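Local atomic coordinates of nucleoporin NUP82 (Saccharomyces cerevisiae, PDB entry 3PBP), a protein that is a structural component of the nuclear pore complex and, through its N-terminal domain, interacts with the nucleoporin NUP116. Residues A[298-310]-A[360-373]. The protein carries 1 engineered substitution. Numbering follows the deposited sequence.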
# COMPACT_ATOMS: atom_id res chain seq x y z
N THR A 298 -9.96 -5.76 -13.46
CA THR A 298 -8.82 -5.32 -12.68
C THR A 298 -9.20 -4.32 -11.60
O THR A 298 -10.07 -3.47 -11.80
CB THR A 298 -7.75 -4.66 -13.58
OG1 THR A 298 -7.46 -5.52 -14.69
CG2 THR A 298 -6.47 -4.42 -12.79
N ALA A 299 -8.54 -4.45 -10.45
CA ALA A 299 -8.76 -3.57 -9.31
C ALA A 299 -8.21 -2.18 -9.65
O ALA A 299 -7.11 -2.04 -10.20
CB ALA A 299 -8.07 -4.15 -8.08
N THR A 300 -8.98 -1.15 -9.31
CA THR A 300 -8.58 0.23 -9.62
C THR A 300 -8.10 1.07 -8.45
O THR A 300 -7.00 1.65 -8.49
CB THR A 300 -9.73 1.00 -10.28
OG1 THR A 300 -10.32 0.20 -11.30
CG2 THR A 300 -9.20 2.27 -10.92
N ASN A 301 -8.93 1.16 -7.41
CA ASN A 301 -8.59 1.95 -6.23
C ASN A 301 -8.89 1.23 -4.94
O ASN A 301 -9.60 0.23 -4.90
CB ASN A 301 -9.37 3.26 -6.22
CG ASN A 301 -9.28 4.00 -7.53
OD1 ASN A 301 -10.00 3.69 -8.48
ND2 ASN A 301 -8.38 4.98 -7.60
N ILE A 302 -8.32 1.75 -3.86
CA ILE A 302 -8.56 1.19 -2.55
C ILE A 302 -8.78 2.35 -1.58
O ILE A 302 -8.12 3.40 -1.66
CB ILE A 302 -7.39 0.28 -2.10
CG1 ILE A 302 -7.75 -0.40 -0.78
CG2 ILE A 302 -6.10 1.08 -1.98
CD1 ILE A 302 -6.73 -1.44 -0.32
N ALA A 303 -9.73 2.18 -0.68
CA ALA A 303 -10.05 3.22 0.27
C ALA A 303 -10.34 2.59 1.61
O ALA A 303 -10.74 1.43 1.69
CB ALA A 303 -11.28 4.01 -0.19
N THR A 304 -10.15 3.37 2.66
CA THR A 304 -10.40 2.88 3.99
C THR A 304 -11.46 3.77 4.62
O THR A 304 -11.34 4.98 4.61
CB THR A 304 -9.10 2.88 4.80
OG1 THR A 304 -8.42 1.64 4.59
CG2 THR A 304 -9.37 3.04 6.25
N ILE A 305 -12.51 3.15 5.15
CA ILE A 305 -13.60 3.89 5.76
C ILE A 305 -13.83 3.51 7.20
O ILE A 305 -14.02 2.34 7.54
CB ILE A 305 -14.94 3.68 5.02
CG1 ILE A 305 -14.78 4.06 3.55
CG2 ILE A 305 -16.03 4.52 5.67
CD1 ILE A 305 -14.06 3.00 2.72
N LEU A 306 -13.83 4.52 8.05
CA LEU A 306 -14.02 4.32 9.47
C LEU A 306 -15.49 4.02 9.80
O LEU A 306 -16.40 4.68 9.31
CB LEU A 306 -13.52 5.57 10.19
CG LEU A 306 -13.15 5.41 11.66
CD1 LEU A 306 -12.15 4.29 11.83
CD2 LEU A 306 -12.57 6.70 12.15
N ILE A 307 -15.70 3.01 10.63
CA ILE A 307 -17.02 2.56 11.05
C ILE A 307 -17.46 3.10 12.42
O ILE A 307 -18.63 3.37 12.65
CB ILE A 307 -17.06 1.03 11.07
CG1 ILE A 307 -17.52 0.52 9.72
CG2 ILE A 307 -17.94 0.51 12.17
CD1 ILE A 307 -17.53 -0.99 9.69
N ASP A 308 -16.51 3.22 13.34
CA ASP A 308 -16.81 3.74 14.67
C ASP A 308 -15.65 4.58 15.19
O ASP A 308 -14.91 5.17 14.41
CB ASP A 308 -17.11 2.60 15.64
CG ASP A 308 -15.94 1.67 15.82
OD1 ASP A 308 -14.79 2.08 15.56
OD2 ASP A 308 -16.17 0.52 16.24
N ASN A 309 -15.48 4.62 16.51
CA ASN A 309 -14.40 5.39 17.13
C ASN A 309 -13.34 4.52 17.76
O ASN A 309 -12.60 4.99 18.64
CB ASN A 309 -14.96 6.32 18.20
CG ASN A 309 -15.91 7.34 17.63
OD1 ASN A 309 -15.51 8.19 16.82
ND2 ASN A 309 -17.18 7.27 18.04
N GLY A 310 -13.26 3.27 17.32
CA GLY A 310 -12.28 2.35 17.87
C GLY A 310 -11.43 1.71 16.79
O GLY A 310 -11.09 0.53 16.89
N ILE A 360 -15.65 4.00 -12.59
CA ILE A 360 -15.19 4.63 -11.36
C ILE A 360 -13.82 5.25 -11.52
O ILE A 360 -12.83 4.54 -11.66
CB ILE A 360 -15.13 3.63 -10.21
CG1 ILE A 360 -16.51 2.98 -10.00
CG2 ILE A 360 -14.71 4.35 -8.94
CD1 ILE A 360 -16.55 1.89 -8.95
N LYS A 361 -13.76 6.58 -11.48
CA LYS A 361 -12.50 7.27 -11.65
C LYS A 361 -11.74 7.53 -10.34
O LYS A 361 -10.54 7.80 -10.37
CB LYS A 361 -12.72 8.57 -12.44
CG LYS A 361 -13.13 8.31 -13.90
CD LYS A 361 -13.66 9.54 -14.63
CE LYS A 361 -12.55 10.54 -14.96
NZ LYS A 361 -13.07 11.79 -15.59
N SER A 362 -12.43 7.42 -9.20
CA SER A 362 -11.77 7.61 -7.91
C SER A 362 -12.68 7.48 -6.70
O SER A 362 -13.90 7.65 -6.79
CB SER A 362 -11.08 8.96 -7.84
OG SER A 362 -12.01 9.94 -7.43
N LEU A 363 -12.06 7.17 -5.56
CA LEU A 363 -12.77 7.01 -4.28
C LEU A 363 -12.28 8.08 -3.31
O LEU A 363 -11.08 8.39 -3.27
CB LEU A 363 -12.49 5.63 -3.69
CG LEU A 363 -12.87 4.44 -4.57
CD1 LEU A 363 -12.48 3.15 -3.88
CD2 LEU A 363 -14.37 4.49 -4.88
N ILE A 364 -13.20 8.65 -2.55
CA ILE A 364 -12.85 9.72 -1.61
C ILE A 364 -13.63 9.58 -0.31
O ILE A 364 -14.77 9.12 -0.31
CB ILE A 364 -13.16 11.10 -2.23
CG1 ILE A 364 -12.35 11.29 -3.51
CG2 ILE A 364 -12.85 12.21 -1.25
CD1 ILE A 364 -12.59 12.60 -4.22
N THR A 365 -13.00 9.97 0.80
CA THR A 365 -13.65 9.91 2.10
C THR A 365 -13.40 11.19 2.86
O THR A 365 -12.37 11.84 2.68
CB THR A 365 -13.12 8.77 2.99
OG1 THR A 365 -11.72 8.59 2.75
CG2 THR A 365 -13.89 7.48 2.73
N LEU A 366 -14.35 11.54 3.71
CA LEU A 366 -14.25 12.73 4.54
C LEU A 366 -14.29 12.25 5.98
O LEU A 366 -15.32 11.76 6.45
CB LEU A 366 -15.40 13.69 4.24
CG LEU A 366 -15.40 14.28 2.83
CD1 LEU A 366 -16.64 15.10 2.61
CD2 LEU A 366 -14.16 15.13 2.62
N PRO A 367 -13.16 12.38 6.69
CA PRO A 367 -12.99 11.98 8.09
C PRO A 367 -14.21 12.27 8.96
O PRO A 367 -14.54 11.49 9.86
CB PRO A 367 -11.77 12.78 8.52
CG PRO A 367 -10.93 12.76 7.28
CD PRO A 367 -11.95 13.06 6.19
N GLU A 368 -14.87 13.38 8.69
CA GLU A 368 -16.04 13.78 9.46
C GLU A 368 -17.29 12.89 9.32
O GLU A 368 -18.24 13.04 10.10
CB GLU A 368 -16.43 15.22 9.12
CG GLU A 368 -15.40 16.29 9.46
CD GLU A 368 -14.15 16.22 8.60
OE1 GLU A 368 -14.28 15.94 7.39
OE2 GLU A 368 -13.05 16.47 9.13
N GLN A 369 -17.30 11.99 8.34
CA GLN A 369 -18.48 11.14 8.14
C GLN A 369 -18.17 9.65 8.12
O GLN A 369 -17.61 9.16 7.15
CB GLN A 369 -19.18 11.50 6.84
CG GLN A 369 -19.53 12.97 6.72
CD GLN A 369 -20.81 13.18 5.94
OE1 GLN A 369 -21.87 13.40 6.53
NE2 GLN A 369 -20.71 13.09 4.61
N LEU A 370 -18.56 8.95 9.18
CA LEU A 370 -18.32 7.51 9.27
C LEU A 370 -19.15 6.73 8.27
O LEU A 370 -20.18 7.20 7.80
CB LEU A 370 -18.67 7.01 10.67
CG LEU A 370 -17.95 7.60 11.88
CD1 LEU A 370 -18.27 6.75 13.08
CD2 LEU A 370 -16.44 7.64 11.67
N GLY A 371 -18.68 5.53 7.94
CA GLY A 371 -19.39 4.67 7.01
C GLY A 371 -19.92 5.24 5.71
O GLY A 371 -20.87 4.68 5.15
N LYS A 372 -19.34 6.33 5.23
CA LYS A 372 -19.77 6.93 3.98
C LYS A 372 -18.59 7.08 3.04
O LYS A 372 -17.50 7.48 3.45
CB LYS A 372 -20.40 8.31 4.21
CG LYS A 372 -21.68 8.30 5.02
CD LYS A 372 -22.26 9.70 5.14
CE LYS A 372 -23.45 9.75 6.09
NZ LYS A 372 -23.98 11.14 6.18
N LEU A 373 -18.81 6.76 1.78
CA LEU A 373 -17.75 6.83 0.79
C LEU A 373 -18.25 7.55 -0.45
O LEU A 373 -19.36 7.30 -0.92
CB LEU A 373 -17.32 5.41 0.45
CG LEU A 373 -16.48 5.20 -0.80
CD1 LEU A 373 -15.10 5.73 -0.59
CD2 LEU A 373 -16.44 3.72 -1.13
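Leu-370 lies beside Leu-306, the two side chains pointing the same way, with CB of Leu-306 3.9 Å from CD2 of Leu-370. The other methyl of Leu-370, CD1, rests on the backbone just beyond the end of strand 299-306, 3.7 Å from CA of Asp-308. Next to this pair, Gly-371 N donates to Leu-306 O at 2.8 Å, a nearly straight bond at 171°. The backbone of Gly-371 turns there with phi 46°, a conformation that suits a residue without a side chain.

Ile-305 spreads its two branches. CG2 of Ile-305, anti to the backbone N, reaches CA of Gly-371 at 3.6 Å. CG1 of Ile-305 turns beside the backbone N (chi1 -56°) and meets CG2 of Thr-365 at 3.6 Å. Further back, CD1 of Leu-363 touches CB of Asn-301 at 3.9 Å and also CB of Ala-303. Leu-373 adds its CD1 to the same alanine.

The contact joins adjacent blades of the N-terminal beta-propeller of NUP82, with edge strands 299-306 and 362-364 nearly parallel, their axes 7.0 Å apart. Strand 313-319 flanks the seam, where Ser-318 meets Leu-363 and Cys-316 meets Leu-373. An alanine in place of Leu-370 would probably leave a gap beside Leu-306 and uncover the backbone at Asp-308.

The two blades thus meet here mainly through apolar side chains. With one backbone hydrogen bond between the segments, at Gly-371, they do not continue as a single hydrogen-bonded sheet.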